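Local structure of putative glycoside hydrolase (3HBZ) at residues N31-F36 with P48-T53. The protein is of unknown function but binds calcium and may play a role in carbohydrate metabolism, perhaps as a glycoside hydrolase. Sequence-based numbering, arbitrary orientation.
Sequences NSINIF and PEFTLT. With CAC (cacodylate ion), chain G.
Ile33 reaches Phe50 through the last carbon of its longer branch. From CB, which points toward strand 49-52, CG2 goes anti to the backbone N and lies 4.0 Å from CG1 of Ile35 in the same strand. CG1 stands anti to the carbonyl carbon (chi1 -52°); the chain runs on extended, chi2 -170°, and brings CD1 obliquely to within 4.1 Å of Phe50 CE1. Two residues along the same side of the strand, Ile35 repeats this shape, and its CD1 comes to 4.4 Å from CB of Pro48. Pro48 also lies against Phe50, its carbonyl carbon 4.2 Å above the ring plane and offset toward the rim. These contacts join two sheets of a small N-terminal beta-sandwich-like unit: strand 32-36 pairs with strands 27-28 and 84-92, strand 49-52 with strand 12-16, and no hydrogen bond links the two segments. Ile12, touched by Ile33, and Cys15 contribute to the same apolar layer from strand 12-16, and Tyr74 meets Phe50 edge-to-face. Remote from this layer, the backbone N of Asn31 donates a bent hydrogen bond (2.8 Å, 140°) to O1 of a cacodylate ion, which is also hydrogen-bonded to Thr29 OG1 and probably came from the crystallisation liquor.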
loop_
_atom_site.group_PDB
_atom_site.type_symbol
_atom_site.label_atom_id
_atom_site.label_comp_id
_atom_site.label_asym_id
_atom_site.label_seq_id
_atom_site.Cartn_x
_atom_site.Cartn_y
_atom_site.Cartn_z
ATOM N N ASN A 31 -3.066 -14.453 1.469
ATOM C CA ASN A 31 -2.506 -15.562 0.695
ATOM C C ASN A 31 -1.115 -15.260 0.087
ATOM O O ASN A 31 -0.692 -15.947 -0.838
ATOM C CB ASN A 31 -3.472 -15.989 -0.451
ATOM C CG ASN A 31 -4.837 -16.508 0.056
ATOM O OD1 ASN A 31 -5.770 -15.715 0.277
ATOM N ND2 ASN A 31 -4.983 -17.860 0.160
ATOM N N SER A 32 -0.436 -14.229 0.575
ATOM C CA SER A 32 0.857 -13.849 0.037
ATOM C C SER A 32 1.739 -13.263 1.104
ATOM O O SER A 32 1.266 -12.663 2.107
ATOM C CB SER A 32 0.729 -12.864 -1.137
ATOM O OG SER A 32 0.346 -11.564 -0.702
ATOM N N ILE A 33 3.026 -13.486 0.899
ATOM C CA ILE A 33 4.092 -12.845 1.676
ATOM C C ILE A 33 5.115 -12.223 0.717
ATOM O O ILE A 33 5.509 -12.869 -0.237
ATOM C CB ILE A 33 4.800 -13.830 2.556
ATOM C CG1 ILE A 33 3.775 -14.612 3.400
ATOM C CG2 ILE A 33 5.845 -13.076 3.471
ATOM C CD1 ILE A 33 4.327 -15.469 4.493
ATOM N N ASN A 34 5.489 -10.957 0.956
ATOM C CA ASN A 34 6.583 -10.285 0.247
ATOM C C ASN A 34 7.683 -10.022 1.271
ATOM O O ASN A 34 7.461 -9.355 2.287
ATOM C CB ASN A 34 6.138 -8.962 -0.420
ATOM C CG ASN A 34 5.390 -9.175 -1.774
ATOM O OD1 ASN A 34 4.320 -9.739 -1.807
ATOM N ND2 ASN A 34 5.989 -8.748 -2.862
ATOM N N ILE A 35 8.848 -10.584 1.002
ATOM C CA ILE A 35 10.030 -10.493 1.848
ATOM C C ILE A 35 11.009 -9.554 1.124
ATOM O O ILE A 35 11.219 -9.693 -0.064
ATOM C CB ILE A 35 10.691 -11.881 1.966
ATOM C CG1 ILE A 35 9.711 -12.865 2.649
ATOM C CG2 ILE A 35 12.021 -11.797 2.751
ATOM C CD1 ILE A 35 10.123 -14.346 2.642
ATOM N N PHE A 36 11.581 -8.589 1.829
ATOM C CA PHE A 36 12.489 -7.614 1.214
ATOM C C PHE A 36 13.935 -7.764 1.716
ATOM O O PHE A 36 14.197 -7.705 2.928
ATOM C CB PHE A 36 12.014 -6.170 1.491
ATOM C CG PHE A 36 10.639 -5.853 0.927
ATOM C CD1 PHE A 36 9.498 -6.260 1.602
ATOM C CD2 PHE A 36 10.498 -5.162 -0.255
ATOM C CE1 PHE A 36 8.259 -5.959 1.122
ATOM C CE2 PHE A 36 9.226 -4.851 -0.751
ATOM C CZ PHE A 36 8.122 -5.284 -0.079
ATOM N N PRO A 48 13.154 -19.333 4.407
ATOM C CA PRO A 48 12.206 -18.661 5.294
ATOM C C PRO A 48 11.682 -19.575 6.415
ATOM O O PRO A 48 11.373 -20.772 6.184
ATOM C CB PRO A 48 11.064 -18.235 4.352
ATOM C CG PRO A 48 11.544 -18.476 2.937
ATOM C CD PRO A 48 12.706 -19.375 2.997
ATOM N N GLU A 49 11.603 -19.026 7.622
ATOM C CA GLU A 49 10.974 -19.712 8.762
ATOM C C GLU A 49 9.713 -18.983 9.202
ATOM O O GLU A 49 9.678 -17.747 9.218
ATOM C CB GLU A 49 11.930 -19.829 9.940
ATOM C CG GLU A 49 13.007 -20.797 9.653
ATOM C CD GLU A 49 14.008 -20.892 10.763
ATOM O OE1 GLU A 49 13.768 -20.282 11.835
ATOM O OE2 GLU A 49 15.034 -21.559 10.523
ATOM N N PHE A 50 8.677 -19.755 9.518
ATOM C CA PHE A 50 7.360 -19.199 9.768
ATOM C C PHE A 50 6.906 -19.532 11.195
ATOM O O PHE A 50 7.370 -20.512 11.815
ATOM C CB PHE A 50 6.327 -19.744 8.766
ATOM C CG PHE A 50 6.770 -19.663 7.336
ATOM C CD1 PHE A 50 6.724 -18.454 6.649
ATOM C CD2 PHE A 50 7.337 -20.766 6.700
ATOM C CE1 PHE A 50 7.179 -18.357 5.326
ATOM C CE2 PHE A 50 7.765 -20.681 5.370
ATOM C CZ PHE A 50 7.674 -19.476 4.679
ATOM N N THR A 51 6.001 -18.713 11.712
ATOM C CA THR A 51 5.144 -19.153 12.776
ATOM C C THR A 51 3.772 -19.388 12.155
ATOM O O THR A 51 3.427 -18.764 11.134
ATOM C CB THR A 51 5.087 -18.173 13.949
ATOM O OG1 THR A 51 4.589 -16.912 13.481
ATOM C CG2 THR A 51 6.491 -18.010 14.616
ATOM N N LEU A 52 3.013 -20.309 12.762
ATOM C CA LEU A 52 1.724 -20.745 12.251
ATOM C C LEU A 52 0.683 -20.734 13.325
ATOM O O LEU A 52 0.975 -20.730 14.530
ATOM C CB LEU A 52 1.795 -22.186 11.711
ATOM C CG LEU A 52 2.800 -22.558 10.615
ATOM C CD1 LEU A 52 2.811 -24.119 10.436
ATOM C CD2 LEU A 52 2.532 -21.774 9.292
ATOM N N THR A 53 -0.555 -20.756 12.875
ATOM C CA THR A 53 -1.703 -21.083 13.736
ATOM C C THR A 53 -1.432 -22.374 14.502
ATOM O O THR A 53 -1.052 -23.396 13.896
ATOM C CB THR A 53 -2.942 -21.335 12.848
ATOM O OG1 THR A 53 -3.153 -20.179 12.024
ATOM C CG2 THR A 53 -4.227 -21.699 13.721
HETATM AS AS CAC G . -5.087 -11.745 -0.835
HETATM O O1 CAC G . -3.538 -12.433 -0.455
HETATM O O2 CAC G . -5.445 -10.809 0.614
HETATM C C1 CAC G . -4.769 -10.416 -2.234
HETATM C C2 CAC G . -6.543 -13.029 -1.234
#